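Local coordinates for Orf c02003 protein (Sulfolobus solfataricus P2, PDB 2Q00) that is of unknown function but belongs to the archaeal PaREP1 family and folds as a compact, all-helical single chain, at residues 45-53 with 64-75; 24-35 with 83-94. One frame throughout, in Å; residues are numbered along the deposited sequence.

Contact 1 (45-53 with 64-75); sequences NNLKEITNN and NLFKASKLLRSN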
# COMPACT_ATOMS: atom_id res chain seq x y z
N ASN A 45 14.27 5.91 2.82
CA ASN A 45 15.43 5.04 2.87
C ASN A 45 16.38 5.40 1.74
O ASN A 45 17.49 4.87 1.66
CB ASN A 45 15.03 3.57 2.74
CG ASN A 45 14.55 2.98 4.05
OD1 ASN A 45 13.48 3.32 4.54
ND2 ASN A 45 15.36 2.10 4.62
N ASN A 46 15.93 6.30 0.88
CA ASN A 46 16.73 6.76 -0.24
C ASN A 46 17.28 5.62 -1.11
O ASN A 46 18.47 5.29 -1.06
CB ASN A 46 17.88 7.63 0.28
CG ASN A 46 18.48 8.50 -0.80
OD1 ASN A 46 19.00 8.01 -1.80
ND2 ASN A 46 18.41 9.82 -0.59
N LEU A 47 16.41 5.04 -1.93
CA LEU A 47 16.80 3.95 -2.82
C LEU A 47 16.86 4.41 -4.27
O LEU A 47 15.93 4.17 -5.05
CB LEU A 47 15.82 2.79 -2.69
CG LEU A 47 16.08 1.75 -1.60
CD1 LEU A 47 16.41 2.41 -0.27
CD2 LEU A 47 14.85 0.86 -1.48
N LYS A 48 17.96 5.07 -4.62
CA LYS A 48 18.17 5.58 -5.98
C LYS A 48 17.91 4.50 -7.02
O LYS A 48 17.36 4.78 -8.09
CB LYS A 48 19.60 6.11 -6.11
N GLU A 49 18.30 3.28 -6.70
CA GLU A 49 18.15 2.13 -7.58
C GLU A 49 16.80 2.08 -8.29
O GLU A 49 16.73 2.05 -9.52
CB GLU A 49 18.34 0.83 -6.78
CG GLU A 49 19.59 0.83 -5.91
CD GLU A 49 19.26 0.83 -4.43
OE1 GLU A 49 18.66 -0.15 -3.95
OE2 GLU A 49 19.60 1.82 -3.74
N ILE A 50 15.73 2.06 -7.51
CA ILE A 50 14.39 1.99 -8.07
C ILE A 50 13.88 3.34 -8.58
O ILE A 50 13.15 3.41 -9.57
CB ILE A 50 13.38 1.42 -7.05
CG1 ILE A 50 11.98 1.42 -7.65
CG2 ILE A 50 13.43 2.23 -5.77
CD1 ILE A 50 10.91 0.94 -6.71
N THR A 51 14.26 4.42 -7.90
CA THR A 51 13.82 5.74 -8.32
C THR A 51 14.39 6.06 -9.70
O THR A 51 13.77 6.80 -10.47
CB THR A 51 14.26 6.81 -7.31
OG1 THR A 51 15.57 6.51 -6.82
CG2 THR A 51 13.27 6.89 -6.15
N ASN A 52 15.56 5.52 -10.01
CA ASN A 52 16.16 5.74 -11.31
C ASN A 52 15.32 4.95 -12.31
O ASN A 52 15.09 5.39 -13.44
CB ASN A 52 17.61 5.24 -11.34
CG ASN A 52 18.50 5.99 -10.37
OD1 ASN A 52 18.36 7.20 -10.18
ND2 ASN A 52 19.43 5.27 -9.75
N ASN A 53 14.87 3.79 -11.86
CA ASN A 53 14.05 2.90 -12.67
C ASN A 53 12.70 3.56 -12.97
O ASN A 53 11.92 3.06 -13.78
CB ASN A 53 13.84 1.58 -11.91
CG ASN A 53 13.55 0.41 -12.83
OD1 ASN A 53 12.57 0.42 -13.59
ND2 ASN A 53 14.39 -0.62 -12.78
N ASN A 64 8.19 -2.26 -9.98
CA ASN A 64 9.03 -1.37 -9.18
C ASN A 64 8.63 -1.50 -7.72
O ASN A 64 9.48 -1.61 -6.84
CB ASN A 64 8.85 0.08 -9.61
CG ASN A 64 9.67 0.44 -10.82
OD1 ASN A 64 10.90 0.39 -10.79
ND2 ASN A 64 8.99 0.80 -11.91
N LEU A 65 7.31 -1.49 -7.47
CA LEU A 65 6.79 -1.62 -6.11
C LEU A 65 7.23 -2.95 -5.53
O LEU A 65 7.71 -3.01 -4.40
CB LEU A 65 5.25 -1.56 -6.10
CG LEU A 65 4.53 -0.24 -6.41
CD1 LEU A 65 5.20 0.91 -5.64
CD2 LEU A 65 4.57 0.03 -7.91
N PHE A 66 7.05 -4.02 -6.30
CA PHE A 66 7.49 -5.33 -5.84
C PHE A 66 9.00 -5.26 -5.53
O PHE A 66 9.43 -5.67 -4.46
CB PHE A 66 7.19 -6.39 -6.90
CG PHE A 66 5.79 -6.96 -6.82
CD1 PHE A 66 5.45 -7.84 -5.79
CD2 PHE A 66 4.82 -6.60 -7.75
CE1 PHE A 66 4.17 -8.36 -5.69
CE2 PHE A 66 3.53 -7.12 -7.67
CZ PHE A 66 3.20 -8.00 -6.63
N LYS A 67 9.79 -4.73 -6.46
CA LYS A 67 11.23 -4.61 -6.23
C LYS A 67 11.45 -3.84 -4.95
O LYS A 67 12.21 -4.26 -4.07
CB LYS A 67 11.93 -3.82 -7.35
CG LYS A 67 12.12 -4.53 -8.67
CD LYS A 67 13.17 -3.80 -9.50
CE LYS A 67 13.02 -4.05 -11.00
NZ LYS A 67 11.84 -3.33 -11.60
N ALA A 68 10.79 -2.69 -4.87
CA ALA A 68 10.90 -1.81 -3.72
C ALA A 68 10.61 -2.54 -2.42
O ALA A 68 11.36 -2.42 -1.45
CB ALA A 68 9.95 -0.63 -3.89
N SER A 69 9.52 -3.30 -2.40
CA SER A 69 9.15 -4.04 -1.19
C SER A 69 10.25 -5.04 -0.82
O SER A 69 10.62 -5.16 0.35
CB SER A 69 7.80 -4.77 -1.39
OG SER A 69 7.85 -5.71 -2.44
N LYS A 70 10.79 -5.73 -1.82
CA LYS A 70 11.87 -6.68 -1.56
C LYS A 70 13.03 -5.91 -0.95
O LYS A 70 13.40 -6.12 0.22
CB LYS A 70 12.32 -7.36 -2.86
N LEU A 71 13.58 -4.99 -1.75
CA LEU A 71 14.70 -4.15 -1.33
C LEU A 71 14.55 -3.59 0.08
O LEU A 71 15.54 -3.38 0.77
CB LEU A 71 14.89 -3.00 -2.31
CG LEU A 71 15.74 -3.23 -3.57
CD1 LEU A 71 15.24 -4.45 -4.34
CD2 LEU A 71 15.68 -1.97 -4.43
N LEU A 72 13.31 -3.35 0.52
CA LEU A 72 13.08 -2.79 1.85
C LEU A 72 13.07 -3.81 2.99
O LEU A 72 12.91 -3.44 4.16
CB LEU A 72 11.76 -2.01 1.86
CG LEU A 72 11.74 -0.71 1.06
CD1 LEU A 72 10.31 -0.19 0.93
CD2 LEU A 72 12.63 0.32 1.74
N ARG A 73 13.25 -5.08 2.66
CA ARG A 73 13.27 -6.15 3.66
C ARG A 73 14.37 -5.92 4.70
O ARG A 73 14.28 -6.41 5.84
CB ARG A 73 13.46 -7.50 2.99
N SER A 74 15.40 -5.18 4.32
CA SER A 74 16.52 -4.88 5.21
C SER A 74 16.09 -3.90 6.31
O SER A 74 16.52 -4.02 7.46
CB SER A 74 17.68 -4.30 4.40
OG SER A 74 18.06 -5.18 3.36
N ASN A 75 15.25 -2.94 5.95
CA ASN A 75 14.75 -1.95 6.90
C ASN A 75 13.71 -2.61 7.82
O ASN A 75 13.72 -2.39 9.04
CB ASN A 75 14.12 -0.77 6.15
CG ASN A 75 13.43 0.22 7.08
OD1 ASN A 75 12.39 -0.07 7.68
ND2 ASN A 75 14.01 1.41 7.21
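A Schellman motif closes helix 23-45, after which Leu47 and Ile50 face Ala68 and Leu71 of helix 64-71 and the following Leu72. Asn46, with positive phi, is the C-prime residue of that motif, in which Leu47 N reaches back to Val42 O. Leu47 then takes the N-cap position of the short helix 48-52. The apolar seam starts at one branch of this leucine. Its CD2 lies 3.9 Å from Leu71 CB, the two side chains sliding past each other in opposite directions, and it also meets CD2 of Leu72, again at 3.9 Å. Ile50 carries the next part of the contact. With CG1 opposite the backbone N (chi1 178°) and the chain extended again at chi2, CD1 is brought up to helix 64-71, 3.4 Å from Ala68 CB. Its modelled distance of 2.9 Å from the carbonyl oxygen Asn64 O is shorter than expected and doubtful; that oxygen receives the helical bond from Ala68 N. This is an antiparallel helix pair within the all-helical fold: the axes run at 178° and come no closer than 10.2 Å, a wide spacing that the long reach of Ile50 spans. Val42 and Trp60 also touch Ile50, and Ile38 and Val42 touch Ala68, which ties the seam to helix 23-45. The fringe is polar. Glu49 OE1 rests 3.5 Å from the methyl Leu71 CD2, while Asn53 lies across Lys67 at about a right angle and meets the amide of Asn64 with the two planes 78° apart. On the helix itself Ser69 OG gives a hydrogen bond to Phe66 O (2.6 Å), an oxygen that Lys70 N shares.

Contact 2 (24-35 with 83-94); sequences VQACEKYYKAAE and WKSAWTLHVEGF
The Tyr31 ring carries His90 on one face: the imidazole makes an offset stack with it, centroids 3.9 Å apart and planes at 7°, while His90 CB sits over the ring centre, 3.5 Å from the centroid. Tyr31 OH lies at the edge of the Trp87 indole, in its plane, 3.5 Å from CZ3, and Trp83 meets the phenol obliquely. At the edge of His90, Glu28 OE1 lies 3.1 Å from CD2. Phe94 turns one face to Glu28, whose CG stands 3.9 Å above the ring centre in a CH-pi contact; the ring edge faces the backbone, with CD1 3.3 Å from Val24 O. These groups lie between two antiparallel helices of the all-helical core, whose axes approach to 8.2 Å at a crossing angle of -149°. Tyr31 is a knob in the hole formed by Trp83, Ala86, Trp87 and His90, directed there by a CG opposite its own backbone N (chi1 179°). Small residues are consistent with the close approach: Ala34 CB touches Ala86 CB at 3.3 Å, and Cys27 SG meets Gly93 CA, within a pi-type turn at 89-94 where Phe94 N bonds to Leu89 O. The same sulfur packs against the apolar CD2 of Leu89. No hydrogen bond crosses the interface. Glu28 OE1 is buried without a polar partner in the model; OE2 makes a long, weak ion pair with Arg59.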
# COMPACT_ATOMS: atom_id res chain seq x y z
N VAL A 24 -15.41 -2.70 -3.57
CA VAL A 24 -14.61 -2.51 -4.77
C VAL A 24 -13.76 -1.25 -4.70
O VAL A 24 -12.57 -1.26 -5.03
CB VAL A 24 -15.51 -2.40 -6.00
CG1 VAL A 24 -14.66 -2.29 -7.26
CG2 VAL A 24 -16.43 -3.62 -6.08
N GLN A 25 -14.38 -0.16 -4.26
CA GLN A 25 -13.69 1.11 -4.15
C GLN A 25 -12.67 1.10 -3.02
O GLN A 25 -11.54 1.55 -3.19
CB GLN A 25 -14.71 2.23 -3.93
CG GLN A 25 -15.31 2.76 -5.23
CD GLN A 25 -14.35 3.68 -5.97
OE1 GLN A 25 -14.09 4.80 -5.53
NE2 GLN A 25 -13.79 3.20 -7.08
N ALA A 26 -13.08 0.56 -1.87
CA ALA A 26 -12.22 0.47 -0.71
C ALA A 26 -10.94 -0.28 -1.04
O ALA A 26 -9.84 0.21 -0.75
CB ALA A 26 -12.97 -0.22 0.45
N CYS A 27 -11.07 -1.45 -1.66
CA CYS A 27 -9.90 -2.25 -2.04
C CYS A 27 -8.89 -1.42 -2.83
O CYS A 27 -7.69 -1.42 -2.54
CB CYS A 27 -10.31 -3.46 -2.88
SG CYS A 27 -11.21 -4.74 -1.97
N GLU A 28 -9.38 -0.72 -3.84
CA GLU A 28 -8.52 0.09 -4.68
C GLU A 28 -7.84 1.22 -3.90
O GLU A 28 -6.68 1.54 -4.14
CB GLU A 28 -9.30 0.65 -5.87
CG GLU A 28 -8.42 1.31 -6.93
CD GLU A 28 -7.09 0.58 -7.15
OE1 GLU A 28 -7.08 -0.65 -7.34
OE2 GLU A 28 -6.03 1.26 -7.14
N LYS A 29 -8.56 1.81 -2.95
CA LYS A 29 -7.99 2.90 -2.16
C LYS A 29 -6.97 2.35 -1.19
O LYS A 29 -5.94 3.00 -0.93
CB LYS A 29 -9.08 3.67 -1.40
CG LYS A 29 -9.56 4.92 -2.13
CD LYS A 29 -10.52 4.61 -3.26
CE LYS A 29 -10.30 5.54 -4.45
NZ LYS A 29 -10.03 6.96 -4.06
N TYR A 30 -7.24 1.17 -0.65
CA TYR A 30 -6.31 0.53 0.27
C TYR A 30 -5.03 0.22 -0.49
O TYR A 30 -3.94 0.36 0.04
CB TYR A 30 -6.89 -0.77 0.82
CG TYR A 30 -7.89 -0.59 1.95
CD1 TYR A 30 -7.51 0.01 3.14
CD2 TYR A 30 -9.21 -1.05 1.82
CE1 TYR A 30 -8.42 0.17 4.18
CE2 TYR A 30 -10.13 -0.91 2.85
CZ TYR A 30 -9.73 -0.29 4.05
OH TYR A 30 -10.60 -0.15 5.10
N TYR A 31 -5.18 -0.21 -1.74
CA TYR A 31 -4.01 -0.52 -2.54
C TYR A 31 -3.22 0.77 -2.83
O TYR A 31 -2.01 0.80 -2.69
CB TYR A 31 -4.41 -1.19 -3.86
CG TYR A 31 -3.21 -1.51 -4.73
CD1 TYR A 31 -2.24 -2.42 -4.31
CD2 TYR A 31 -3.05 -0.88 -5.97
CE1 TYR A 31 -1.14 -2.70 -5.10
CE2 TYR A 31 -1.95 -1.16 -6.77
CZ TYR A 31 -0.99 -2.07 -6.32
OH TYR A 31 0.12 -2.32 -7.08
N LYS A 32 -3.93 1.82 -3.23
CA LYS A 32 -3.27 3.10 -3.50
C LYS A 32 -2.57 3.58 -2.24
O LYS A 32 -1.49 4.17 -2.31
CB LYS A 32 -4.29 4.14 -3.97
CG LYS A 32 -4.73 3.94 -5.41
CD LYS A 32 -5.71 5.02 -5.84
CE LYS A 32 -6.07 4.90 -7.33
NZ LYS A 32 -6.96 6.04 -7.73
N ALA A 33 -3.17 3.33 -1.08
CA ALA A 33 -2.57 3.71 0.19
C ALA A 33 -1.24 2.97 0.32
O ALA A 33 -0.24 3.53 0.78
CB ALA A 33 -3.49 3.35 1.38
N ALA A 34 -1.25 1.71 -0.09
CA ALA A 34 -0.04 0.88 -0.02
C ALA A 34 1.03 1.36 -0.99
O ALA A 34 2.21 1.42 -0.65
CB ALA A 34 -0.38 -0.58 -0.31
N GLU A 35 0.61 1.72 -2.20
CA GLU A 35 1.57 2.19 -3.17
C GLU A 35 2.31 3.42 -2.64
O GLU A 35 3.54 3.50 -2.71
CB GLU A 35 0.88 2.52 -4.49
CG GLU A 35 1.86 3.02 -5.54
CD GLU A 35 1.21 3.25 -6.89
OE1 GLU A 35 0.46 2.36 -7.35
OE2 GLU A 35 1.47 4.32 -7.49
N TRP A 83 3.11 -5.98 1.49
CA TRP A 83 2.88 -5.58 0.11
C TRP A 83 2.03 -6.61 -0.66
O TRP A 83 1.16 -6.24 -1.45
CB TRP A 83 4.20 -5.36 -0.62
CG TRP A 83 3.98 -5.05 -2.06
CD1 TRP A 83 4.26 -5.85 -3.13
CD2 TRP A 83 3.31 -3.89 -2.59
NE1 TRP A 83 3.80 -5.27 -4.29
CE2 TRP A 83 3.21 -4.07 -3.99
CE3 TRP A 83 2.77 -2.73 -2.02
CZ2 TRP A 83 2.61 -3.12 -4.82
CZ3 TRP A 83 2.17 -1.78 -2.85
CH2 TRP A 83 2.10 -1.99 -4.23
N LYS A 84 2.28 -7.91 -0.44
CA LYS A 84 1.51 -8.94 -1.13
C LYS A 84 0.02 -8.75 -0.90
O LYS A 84 -0.78 -8.79 -1.84
CB LYS A 84 1.94 -10.34 -0.67
CG LYS A 84 3.37 -10.72 -1.05
CD LYS A 84 3.68 -12.18 -0.70
CE LYS A 84 5.13 -12.56 -1.04
NZ LYS A 84 6.15 -11.82 -0.22
N SER A 85 -0.35 -8.52 0.37
CA SER A 85 -1.75 -8.28 0.74
C SER A 85 -2.33 -7.12 -0.07
O SER A 85 -3.48 -7.17 -0.54
CB SER A 85 -1.85 -7.93 2.22
OG SER A 85 -1.31 -8.95 3.02
N ALA A 86 -1.53 -6.07 -0.23
CA ALA A 86 -1.96 -4.92 -0.99
C ALA A 86 -2.24 -5.38 -2.42
O ALA A 86 -3.28 -5.04 -3.01
CB ALA A 86 -0.85 -3.82 -0.98
N TRP A 87 -1.33 -6.18 -2.97
CA TRP A 87 -1.48 -6.69 -4.33
C TRP A 87 -2.76 -7.50 -4.45
O TRP A 87 -3.51 -7.34 -5.41
CB TRP A 87 -0.24 -7.53 -4.71
CG TRP A 87 -0.21 -7.99 -6.15
CD1 TRP A 87 -0.30 -9.28 -6.60
CD2 TRP A 87 -0.14 -7.16 -7.32
NE1 TRP A 87 -0.30 -9.30 -7.98
CE2 TRP A 87 -0.20 -8.02 -8.44
CE3 TRP A 87 -0.03 -5.78 -7.52
CZ2 TRP A 87 -0.15 -7.53 -9.76
CZ3 TRP A 87 0.01 -5.30 -8.83
CH2 TRP A 87 -0.05 -6.17 -9.93
N THR A 88 -3.01 -8.36 -3.46
CA THR A 88 -4.21 -9.21 -3.46
C THR A 88 -5.46 -8.35 -3.49
O THR A 88 -6.42 -8.65 -4.21
CB THR A 88 -4.32 -10.08 -2.20
OG1 THR A 88 -3.15 -10.89 -2.07
CG2 THR A 88 -5.56 -10.95 -2.28
N LEU A 89 -5.45 -7.30 -2.68
CA LEU A 89 -6.57 -6.39 -2.65
C LEU A 89 -6.75 -5.81 -4.05
O LEU A 89 -7.86 -5.71 -4.55
CB LEU A 89 -6.31 -5.25 -1.64
CG LEU A 89 -6.59 -5.60 -0.17
CD1 LEU A 89 -6.08 -4.53 0.76
CD2 LEU A 89 -8.08 -5.78 -0.02
N HIS A 90 -5.63 -5.45 -4.67
CA HIS A 90 -5.65 -4.87 -6.00
C HIS A 90 -6.25 -5.79 -7.06
O HIS A 90 -7.23 -5.44 -7.72
CB HIS A 90 -4.23 -4.48 -6.42
CG HIS A 90 -4.16 -3.71 -7.70
ND1 HIS A 90 -3.06 -3.74 -8.53
CD2 HIS A 90 -5.06 -2.87 -8.29
CE1 HIS A 90 -3.28 -2.95 -9.58
NE2 HIS A 90 -4.48 -2.42 -9.45
N VAL A 91 -5.65 -6.97 -7.23
CA VAL A 91 -6.12 -7.93 -8.23
C VAL A 91 -7.48 -8.55 -7.91
O VAL A 91 -8.50 -8.18 -8.49
CB VAL A 91 -5.09 -9.06 -8.43
CG1 VAL A 91 -5.62 -10.06 -9.43
CG2 VAL A 91 -3.78 -8.47 -8.91
N GLU A 92 -7.48 -9.51 -6.99
CA GLU A 92 -8.71 -10.20 -6.59
C GLU A 92 -9.82 -9.30 -6.08
O GLU A 92 -11.00 -9.64 -6.17
CB GLU A 92 -8.37 -11.24 -5.53
CG GLU A 92 -7.62 -12.43 -6.08
CD GLU A 92 -7.13 -13.36 -4.99
OE1 GLU A 92 -7.94 -13.71 -4.11
OE2 GLU A 92 -5.93 -13.73 -5.03
N GLY A 93 -9.44 -8.14 -5.55
CA GLY A 93 -10.44 -7.23 -5.02
C GLY A 93 -11.08 -6.30 -6.02
O GLY A 93 -12.24 -6.48 -6.41
N PHE A 94 -10.33 -5.28 -6.43
CA PHE A 94 -10.82 -4.30 -7.38
C PHE A 94 -11.11 -4.88 -8.77
O PHE A 94 -12.18 -4.64 -9.35
CB PHE A 94 -9.80 -3.15 -7.49
CG PHE A 94 -10.25 -2.03 -8.39
CD1 PHE A 94 -11.41 -1.31 -8.10
CD2 PHE A 94 -9.50 -1.68 -9.51
CE1 PHE A 94 -11.82 -0.26 -8.92
CE2 PHE A 94 -9.89 -0.63 -10.34
CZ PHE A 94 -11.06 0.09 -10.05

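Overall arrangement
Contact 2 is the core contact: its centre is about 7 Å from that of the chain, with ten of its fifteen touching residues buried and none fully exposed. Contact 1 lies about 14 Å out, on the opposite side of the chain's centre, and mixes buried residues with exposed ones. Their chemistry differs, stacked rings and small residues in contact 2 against aliphatic branches fringed by amides in contact 1. Helix 23-45 provides one side of contact 2 and leads into helix 48-52 of contact 1, which is nested along the chain inside contact 2. The two meet where Phe66 CZ packs 3.4 Å from Trp87 CG and Leu65 CB 3.3 Å from Trp83 CZ2.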